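Local coordinates for ribosomal RNA processing protein 6 (Trypanosoma brucei brucei, PDB 4NLC) that probably degrades RNA from its 3' end as an exosome-associated exoribonuclease, represented here by a catalytic core of exonuclease and HRDC domains, at residues 183-186 / 187-191; 315-318 / 319-323; 341-344 / 345-349. The protein carries 1 engineered substitution. One frame throughout, in Å; residues are numbered along the deposited sequence.

Contact 1. Residues 183-186 / 187-191; sequences HSLA and FAVDH
Ser184 turns its hydroxyl forward to Phe187, three residues further on, and OG accepts a hydrogen bond from Phe187 N at 3.1 Å that is close to straight, with an N-H...O angle of 163°. The rotation about its first side-chain bond explains this reach: with chi1 at 81°, OG sits between the backbone N and the carbonyl carbon, within bonding distance of the Phe187 amide, one of those of the first turn. The same oxygen lies 3.5 Å from Phe187 CB, so the root of the aromatic side chain packs against the capping hydroxyl.

Ser184 contributes its main chain as well, since its O accepts from Ala188 N at 3.2 Å and also lies at the edge of the Phe187 ring, near the ring plane. The next two rungs of the ladder follow in regular order, Val189 N bonding to Leu185 O at 3.1 Å and Asp190 N to Ala186 O at 3.0 Å. Beside this ladder the side chains of Leu185 and Val189 run together in the same direction, with Leu185 CD1 touching Val189 CG2 at 4.1 Å. On one face of the Phe187 ring, His191 CB stands 3.7 Å above the plane, displaced toward the rim.

Further out, Leu176 of helix 172-178 meets Phe187, Ala188 and His183, while Val189 packs on Phe225. The residue before the cap is held in place too: His183 O is hydrogen-bonded to His149 NE2, and His183 ND1 to Met181 O. The whole is a classic serine N-cap, opening helix 185-193 within the exonuclease domain, whose sequence family belongs to the RNase H clan.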
ATOM      1  N   HIS A 183       8.912   8.995 -14.922  1.00 29.95           N
ATOM      2  CA  HIS A 183       8.377   9.350 -13.615  1.00 28.45           C
ATOM      3  C   HIS A 183       8.571   8.337 -12.489  1.00 30.36           C
ATOM      4  O   HIS A 183       7.941   8.524 -11.445  1.00 29.62           O
ATOM      5  CB  HIS A 183       6.881   9.679 -13.777  1.00 29.28           C
ATOM      6  CG  HIS A 183       6.182   8.731 -14.691  1.00 33.09           C
ATOM      7  ND1 HIS A 183       6.275   8.861 -16.062  1.00 35.50           N
ATOM      8  CD2 HIS A 183       5.474   7.617 -14.407  1.00 34.95           C
ATOM      9  CE1 HIS A 183       5.577   7.860 -16.573  1.00 35.12           C
ATOM     10  NE2 HIS A 183       5.070   7.091 -15.619  1.00 35.44           N
ATOM     11  N   SER A 184       9.487   7.343 -12.618  1.00 26.47           N
ATOM     12  CA  SER A 184       9.765   6.464 -11.471  1.00 26.03           C
ATOM     13  C   SER A 184      10.604   7.221 -10.424  1.00 29.92           C
ATOM     14  O   SER A 184      11.206   8.262 -10.742  1.00 28.74           O
ATOM     15  CB  SER A 184      10.476   5.186 -11.898  1.00 28.11           C
ATOM     16  OG  SER A 184      11.866   5.391 -12.085  1.00 32.09           O
ATOM     17  N   LEU A 185      10.646   6.700  -9.180  1.00 27.77           N
ATOM     18  CA  LEU A 185      11.418   7.315  -8.117  1.00 28.01           C
ATOM     19  C   LEU A 185      12.915   7.285  -8.431  1.00 30.41           C
ATOM     20  O   LEU A 185      13.580   8.316  -8.293  1.00 27.91           O
ATOM     21  CB  LEU A 185      11.125   6.703  -6.722  1.00 27.45           C
ATOM     22  CG  LEU A 185      11.934   7.305  -5.561  1.00 30.88           C
ATOM     23  CD1 LEU A 185      11.555   8.763  -5.305  1.00 31.41           C
ATOM     24  CD2 LEU A 185      11.762   6.505  -4.311  1.00 30.51           C
ATOM     25  N   ALA A 186      13.424   6.112  -8.859  1.00 28.12           N
ATOM     26  CA  ALA A 186      14.822   5.931  -9.239  1.00 28.77           C
ATOM     27  C   ALA A 186      15.189   6.948 -10.316  1.00 31.33           C
ATOM     28  O   ALA A 186      16.240   7.565 -10.198  1.00 32.85           O
ATOM     29  CB  ALA A 186      15.065   4.508  -9.754  1.00 30.10           C
ATOM     30  N   PHE A 187      14.314   7.155 -11.346  1.00 24.29           N
ATOM     31  CA  PHE A 187      14.577   8.153 -12.383  1.00 22.74           C
ATOM     32  C   PHE A 187      14.773   9.551 -11.785  1.00 28.29           C
ATOM     33  O   PHE A 187      15.785  10.172 -12.084  1.00 29.10           O
ATOM     34  CB  PHE A 187      13.480   8.193 -13.475  1.00 22.74           C
ATOM     35  CG  PHE A 187      13.609   9.436 -14.324  1.00 24.06           C
ATOM     36  CD1 PHE A 187      14.619   9.546 -15.280  1.00 26.67           C
ATOM     37  CD2 PHE A 187      12.765  10.525 -14.128  1.00 26.58           C
ATOM     38  CE1 PHE A 187      14.760  10.711 -16.043  1.00 28.57           C
ATOM     39  CE2 PHE A 187      12.908  11.693 -14.893  1.00 29.45           C
ATOM     40  CZ  PHE A 187      13.902  11.775 -15.854  1.00 27.40           C
ATOM     41  N   ALA A 188      13.806  10.042 -10.964  1.00 24.83           N
ATOM     42  CA  ALA A 188      13.824  11.384 -10.355  1.00 24.95           C
ATOM     43  C   ALA A 188      15.097  11.638  -9.569  1.00 29.26           C
ATOM     44  O   ALA A 188      15.736  12.677  -9.740  1.00 29.53           O
ATOM     45  CB  ALA A 188      12.605  11.570  -9.439  1.00 25.62           C
ATOM     46  N   VAL A 189      15.476  10.680  -8.716  1.00 26.48           N
ATOM     47  CA  VAL A 189      16.668  10.790  -7.881  1.00 26.22           C
ATOM     48  C   VAL A 189      17.918  10.803  -8.757  1.00 32.75           C
ATOM     49  O   VAL A 189      18.795  11.650  -8.560  1.00 34.33           O
ATOM     50  CB  VAL A 189      16.691   9.742  -6.739  1.00 27.52           C
ATOM     51  CG1 VAL A 189      17.996   9.808  -5.961  1.00 27.00           C
ATOM     52  CG2 VAL A 189      15.498   9.946  -5.797  1.00 26.16           C
ATOM     53  N   ASP A 190      17.979   9.935  -9.762  1.00 30.31           N
ATOM     54  CA  ASP A 190      19.130   9.930 -10.663  1.00 31.07           C
ATOM     55  C   ASP A 190      19.177  11.192 -11.559  1.00 35.52           C
ATOM     56  O   ASP A 190      20.247  11.754 -11.756  1.00 34.85           O
ATOM     57  CB  ASP A 190      19.160   8.625 -11.466  1.00 33.13           C
ATOM     58  CG  ASP A 190      20.327   8.437 -12.414  1.00 50.06           C
ATOM     59  OD1 ASP A 190      21.419   8.987 -12.138  1.00 53.86           O
ATOM     60  OD2 ASP A 190      20.172   7.683 -13.392  1.00 56.73           O
ATOM     61  N   HIS A 191      18.026  11.668 -12.052  1.00 32.52           N
ATOM     62  CA  HIS A 191      17.977  12.839 -12.939  1.00 32.87           C
ATOM     63  C   HIS A 191      18.366  14.136 -12.229  1.00 38.11           C
ATOM     64  O   HIS A 191      19.167  14.915 -12.743  1.00 38.20           O
ATOM     65  CB  HIS A 191      16.586  12.974 -13.593  1.00 32.74           C
ATOM     66  CG  HIS A 191      16.504  14.055 -14.616  1.00 36.47           C
ATOM     67  ND1 HIS A 191      17.137  13.940 -15.826  1.00 39.25           N
ATOM     68  CD2 HIS A 191      15.864  15.245 -14.569  1.00 38.68           C
ATOM     69  CE1 HIS A 191      16.864  15.057 -16.488  1.00 39.08           C
ATOM     70  NE2 HIS A 191      16.092  15.867 -15.776  1.00 39.03           N
TER

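Contact 2. Residues 315-318 / 319-323; sequences AVMH and ISSVL. Engineered in segment 319-323: Ser321 (natural residue Cys).
His318 bends its side chain over the first turn of the helix that follows it. From CB, a first torsion close to anti (chi1 -169°) carries CG and the ring alongside the Ile319 amide and toward Ser320. ND1 then accepts from Ser320 N at 3.0 Å along a nearly straight path of 168°, although the donor stands 18° out of the ring plane. Ser320 OG is also close to ND1, at 2.8 Å, but that bond is poorly angled and weak, and in it ND1 would be the donor; a ring nitrogen cannot do both at once, and the straight bond from Ser320 N is the one that defines the cap. At CE1 the ring meets the CG2 methyl of Ile319, 3.6 Å away.

His318 O makes two further weak bonds, to the amides of Ser321 and Val322. Behind the cap, Met317 reaches the first turn with the middle of its chain: its CG touches CB of Ser321 at 3.6 Å, and its side chain crosses that of Val322 at about a right angle, with Met317 SD 3.7 Å from Val322 CG2. Ser321 is an engineered replacement for cysteine. Its OG bonds to Cys339 O and accepts from a water that in turn accepts from His318 N; the disulfide with Cys340 known for this protein is absent here.

Helix 313-316 thus passes through a short link into helix 319-328, whose N-terminus carries a histidine N-cap within the HRDC domain.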
ATOM      1  N   ALA A 315      -0.840 -17.235  -1.299  1.00 33.55           N
ATOM      2  CA  ALA A 315      -0.234 -17.941  -0.173  1.00 32.53           C
ATOM      3  C   ALA A 315      -1.061 -19.208   0.184  1.00 36.20           C
ATOM      4  O   ALA A 315      -0.535 -20.134   0.806  1.00 36.93           O
ATOM      5  CB  ALA A 315      -0.083 -17.009   1.030  1.00 32.30           C
ATOM      6  N   VAL A 316      -2.342 -19.248  -0.197  1.00 30.55           N
ATOM      7  CA  VAL A 316      -3.163 -20.436   0.037  1.00 30.38           C
ATOM      8  C   VAL A 316      -2.750 -21.521  -0.984  1.00 36.75           C
ATOM      9  O   VAL A 316      -2.428 -22.659  -0.607  1.00 35.95           O
ATOM     10  CB  VAL A 316      -4.691 -20.125  -0.039  1.00 32.89           C
ATOM     11  CG1 VAL A 316      -5.533 -21.407  -0.092  1.00 31.77           C
ATOM     12  CG2 VAL A 316      -5.128 -19.248   1.129  1.00 32.52           C
ATOM     13  N   MET A 317      -2.738 -21.140  -2.272  1.00 33.67           N
ATOM     14  CA  MET A 317      -2.503 -22.040  -3.392  1.00 35.08           C
ATOM     15  C   MET A 317      -2.051 -21.206  -4.594  1.00 39.38           C
ATOM     16  O   MET A 317      -2.686 -20.201  -4.908  1.00 38.39           O
ATOM     17  CB  MET A 317      -3.891 -22.659  -3.700  1.00 37.36           C
ATOM     18  CG  MET A 317      -3.916 -23.904  -4.503  1.00 41.64           C
ATOM     19  SD  MET A 317      -5.614 -24.222  -5.102  1.00 44.84           S
ATOM     20  CE  MET A 317      -6.472 -24.480  -3.574  1.00 41.78           C
ATOM     21  N   HIS A 318      -1.008 -21.639  -5.305  1.00 38.25           N
ATOM     22  CA  HIS A 318      -0.576 -20.943  -6.523  1.00 39.44           C
ATOM     23  C   HIS A 318      -1.687 -21.038  -7.591  1.00 42.72           C
ATOM     24  O   HIS A 318      -2.444 -21.998  -7.608  1.00 41.62           O
ATOM     25  CB  HIS A 318       0.746 -21.523  -7.049  1.00 41.78           C
ATOM     26  CG  HIS A 318       1.372 -20.701  -8.134  1.00 47.37           C
ATOM     27  ND1 HIS A 318       0.973 -20.820  -9.459  1.00 49.69           N
ATOM     28  CD2 HIS A 318       2.342 -19.760  -8.056  1.00 51.59           C
ATOM     29  CE1 HIS A 318       1.720 -19.970 -10.141  1.00 51.00           C
ATOM     30  NE2 HIS A 318       2.564 -19.308  -9.343  1.00 52.42           N
ATOM     31  N   ILE A 319      -1.812 -20.024  -8.437  1.00 40.94           N
ATOM     32  CA  ILE A 319      -2.827 -19.956  -9.494  1.00 41.14           C
ATOM     33  C   ILE A 319      -2.806 -21.210 -10.425  1.00 44.21           C
ATOM     34  O   ILE A 319      -3.874 -21.681 -10.823  1.00 42.99           O
ATOM     35  CB  ILE A 319      -2.709 -18.600 -10.269  1.00 45.56           C
ATOM     36  CG1 ILE A 319      -3.955 -18.290 -11.123  1.00 46.04           C
ATOM     37  CG2 ILE A 319      -1.430 -18.505 -11.097  1.00 47.93           C
ATOM     38  CD1 ILE A 319      -5.150 -17.804 -10.359  1.00 49.53           C
ATOM     39  N   SER A 320      -1.599 -21.750 -10.732  1.00 40.58           N
ATOM     40  CA  SER A 320      -1.402 -22.926 -11.582  1.00 39.61           C
ATOM     41  C   SER A 320      -1.972 -24.153 -10.925  1.00 40.63           C
ATOM     42  O   SER A 320      -2.473 -25.017 -11.629  1.00 40.06           O
ATOM     43  CB  SER A 320       0.078 -23.128 -11.905  1.00 45.00           C
ATOM     44  OG  SER A 320       0.865 -23.300 -10.737  1.00 53.09           O
ATOM     45  N   SER A 321      -1.934 -24.217  -9.572  1.00 36.65           N
ATOM     46  CA  SER A 321      -2.499 -25.309  -8.766  1.00 35.01           C
ATOM     47  C   SER A 321      -4.008 -25.391  -8.911  1.00 37.79           C
ATOM     48  O   SER A 321      -4.553 -26.488  -8.896  1.00 36.82           O
ATOM     49  CB  SER A 321      -2.107 -25.178  -7.300  1.00 36.05           C
ATOM     50  OG  SER A 321      -0.729 -25.463  -7.121  1.00 41.15           O
ATOM     51  N   VAL A 322      -4.678 -24.231  -9.078  1.00 34.86           N
ATOM     52  CA  VAL A 322      -6.117 -24.124  -9.308  1.00 33.41           C
ATOM     53  C   VAL A 322      -6.404 -24.804 -10.652  1.00 37.95           C
ATOM     54  O   VAL A 322      -7.289 -25.667 -10.737  1.00 36.88           O
ATOM     55  CB  VAL A 322      -6.580 -22.645  -9.297  1.00 37.03           C
ATOM     56  CG1 VAL A 322      -8.027 -22.515  -9.768  1.00 36.72           C
ATOM     57  CG2 VAL A 322      -6.408 -22.028  -7.916  1.00 36.74           C
ATOM     58  N   LEU A 323      -5.605 -24.448 -11.684  1.00 35.57           N
ATOM     59  CA  LEU A 323      -5.737 -25.018 -13.008  1.00 36.27           C
ATOM     60  C   LEU A 323      -5.401 -26.484 -13.024  1.00 37.64           C
ATOM     61  O   LEU A 323      -6.116 -27.243 -13.656  1.00 37.65           O
ATOM     62  CB  LEU A 323      -4.912 -24.263 -14.038  1.00 38.51           C
ATOM     63  CG  LEU A 323      -5.575 -24.190 -15.404  1.00 44.84           C
ATOM     64  CD1 LEU A 323      -6.548 -22.998 -15.467  1.00 46.21           C
ATOM     65  CD2 LEU A 323      -4.528 -24.122 -16.498  1.00 49.17           C
TER
HETATM   66  O   HOH W   1       0.302 -24.139  -4.363  1.00 42.89           O

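Contact 3. Residues 341-344 / 345-349; sequences SPVS and VAVRT
A serine N-cap begins the short helix 345-349 in the HRDC domain, and Ser344 supplies it. Its OG accepts from Val347 N at 3.2 Å with an N-H...O angle of 163°, placed there by a first torsion of 75° that swings the hydroxyl forward over the opening turn. Around this bond OG also rests 3.6 Å from CB of Ala346 and 3.7 Å from CG2 of Val347, which gives the polar atom a partly apolar surround. The carbonyl does the complementary work: Ser344 O accepts from Arg348 N at 3.0 Å, the donor tilted 21° from the carbonyl plane. One residue therefore grips both the third and the fourth amide after it, one through its side chain and the other through its backbone.

Val343, just ahead of the cap, packs against the same turn. A single methyl, CG1, does the touching; it meets CG1 of Val347 at 3.8 Å, where the two side chains cross at about a right angle, and CB of Arg348 at 4.0 Å. Arg348 keeps its first two side-chain bonds extended and bends at the third, which brings the guanidinium back near this methyl, lying obliquely to it, with Arg348 NE 4.2 Å from Val343 CG1.

The hydroxyl of Ser344 has a second bond, to Val316 O at the end of helix 313-316. Val347 turns inward onto Met317 and Cys340, whereas Val343 and Arg348 both lean on Leu337 of helix 333-339.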
ATOM      1  N   SER A 341       1.143 -28.500  -4.772  1.00 56.37           N
ATOM      2  CA  SER A 341       2.542 -28.282  -4.350  1.00 58.79           C
ATOM      3  C   SER A 341       3.066 -26.885  -4.776  1.00 62.91           C
ATOM      4  O   SER A 341       2.903 -26.546  -5.956  1.00 63.20           O
ATOM      5  CB  SER A 341       3.454 -29.388  -4.890  1.00 64.18           C
ATOM      6  OG  SER A 341       2.944 -30.683  -4.610  1.00 73.74           O
ATOM      7  N   PRO A 342       3.649 -26.037  -3.877  1.00 57.77           N
ATOM      8  CA  PRO A 342       3.903 -26.234  -2.429  1.00 57.55           C
ATOM      9  C   PRO A 342       2.635 -26.144  -1.578  1.00 58.15           C
ATOM     10  O   PRO A 342       1.890 -25.172  -1.682  1.00 56.57           O
ATOM     11  CB  PRO A 342       4.940 -25.151  -2.098  1.00 60.23           C
ATOM     12  CG  PRO A 342       4.696 -24.058  -3.095  1.00 64.37           C
ATOM     13  CD  PRO A 342       4.121 -24.713  -4.337  1.00 59.36           C
ATOM     14  N   VAL A 343       2.377 -27.188  -0.760  1.00 52.95           N
ATOM     15  CA  VAL A 343       1.153 -27.326   0.032  1.00 49.73           C
ATOM     16  C   VAL A 343       1.119 -26.418   1.269  1.00 48.44           C
ATOM     17  O   VAL A 343       1.884 -26.608   2.211  1.00 47.73           O
ATOM     18  CB  VAL A 343       0.821 -28.799   0.400  1.00 53.94           C
ATOM     19  CG1 VAL A 343      -0.544 -28.900   1.078  1.00 52.69           C
ATOM     20  CG2 VAL A 343       0.863 -29.704  -0.828  1.00 54.13           C
ATOM     21  N   SER A 344       0.149 -25.496   1.301  1.00 42.16           N
ATOM     22  CA  SER A 344      -0.052 -24.629   2.460  1.00 41.87           C
ATOM     23  C   SER A 344      -0.810 -25.396   3.557  1.00 47.23           C
ATOM     24  O   SER A 344      -1.384 -26.463   3.292  1.00 48.72           O
ATOM     25  CB  SER A 344      -0.826 -23.373   2.064  1.00 43.20           C
ATOM     26  OG  SER A 344      -2.205 -23.645   1.865  1.00 46.66           O
ATOM     27  N   VAL A 345      -0.824 -24.848   4.777  1.00 43.28           N
ATOM     28  CA  VAL A 345      -1.561 -25.423   5.896  1.00 43.24           C
ATOM     29  C   VAL A 345      -3.071 -25.397   5.562  1.00 46.25           C
ATOM     30  O   VAL A 345      -3.722 -26.430   5.683  1.00 46.69           O
ATOM     31  CB  VAL A 345      -1.177 -24.754   7.246  1.00 47.33           C
ATOM     32  CG1 VAL A 345      -2.200 -25.039   8.346  1.00 47.38           C
ATOM     33  CG2 VAL A 345       0.212 -25.208   7.684  1.00 48.29           C
ATOM     34  N   ALA A 346      -3.576 -24.261   5.025  1.00 41.43           N
ATOM     35  CA  ALA A 346      -4.968 -24.067   4.591  1.00 40.41           C
ATOM     36  C   ALA A 346      -5.450 -25.223   3.687  1.00 42.99           C
ATOM     37  O   ALA A 346      -6.518 -25.792   3.940  1.00 43.56           O
ATOM     38  CB  ALA A 346      -5.113 -22.729   3.863  1.00 40.10           C
ATOM     39  N   VAL A 347      -4.631 -25.599   2.686  1.00 36.46           N
ATOM     40  CA  VAL A 347      -4.915 -26.691   1.753  1.00 36.43           C
ATOM     41  C   VAL A 347      -4.852 -28.058   2.471  1.00 41.72           C
ATOM     42  O   VAL A 347      -5.775 -28.866   2.324  1.00 39.61           O
ATOM     43  CB  VAL A 347      -3.990 -26.634   0.507  1.00 39.50           C
ATOM     44  CG1 VAL A 347      -3.968 -27.968  -0.239  1.00 39.42           C
ATOM     45  CG2 VAL A 347      -4.393 -25.497  -0.425  1.00 38.39           C
ATOM     46  N   ARG A 348      -3.773 -28.306   3.245  1.00 40.69           N
ATOM     47  CA  ARG A 348      -3.607 -29.582   3.959  1.00 42.16           C
ATOM     48  C   ARG A 348      -4.747 -29.843   4.943  1.00 45.85           C
ATOM     49  O   ARG A 348      -5.271 -30.953   4.973  1.00 45.96           O
ATOM     50  CB  ARG A 348      -2.240 -29.663   4.661  1.00 44.74           C
ATOM     51  CG  ARG A 348      -1.882 -31.080   5.137  1.00 59.04           C
ATOM     52  CD  ARG A 348      -0.404 -31.254   5.458  1.00 70.44           C
ATOM     53  NE  ARG A 348       0.416 -31.408   4.249  1.00 80.45           N
ATOM     54  CZ  ARG A 348       0.646 -32.563   3.625  1.00 96.07           C
ATOM     55  NH1 ARG A 348       0.108 -33.691   4.077  1.00 82.51           N
ATOM     56  NH2 ARG A 348       1.407 -32.598   2.540  1.00 84.10           N
ATOM     57  N   THR A 349      -5.163 -28.809   5.703  1.00 41.55           N
ATOM     58  CA  THR A 349      -6.238 -28.952   6.688  1.00 42.19           C
ATOM     59  C   THR A 349      -7.602 -29.122   5.993  1.00 44.63           C
ATOM     60  O   THR A 349      -8.426 -29.887   6.490  1.00 45.77           O
ATOM     61  CB  THR A 349      -6.202 -27.841   7.782  1.00 49.18           C
ATOM     62  OG1 THR A 349      -7.365 -27.928   8.593  1.00 50.91           O
ATOM     63  CG2 THR A 349      -6.148 -26.455   7.230  1.00 49.92           C
TER

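Overall arrangement
All three contacts illustrate one principle, a polar side chain just before a helix pairing with an amide of its first turn, serine in contacts 1 and 3, histidine in contact 2. They fall into two regions. Contact 1 belongs to the exonuclease part, its centre 36 Å from that of contact 2 and 41 Å from that of contact 3, and its nearest atoms about 26 and 31 Å away. Contacts 2 and 3 share the HRDC region, with centres 10 Å apart. They join directly: Val316 O and Ser344 OG are 2.7 Å apart, a probable hydrogen bond that ties one helix cap to the end of another helix, and Met317 CE adds packing 3.9 Å from Val347 CG2.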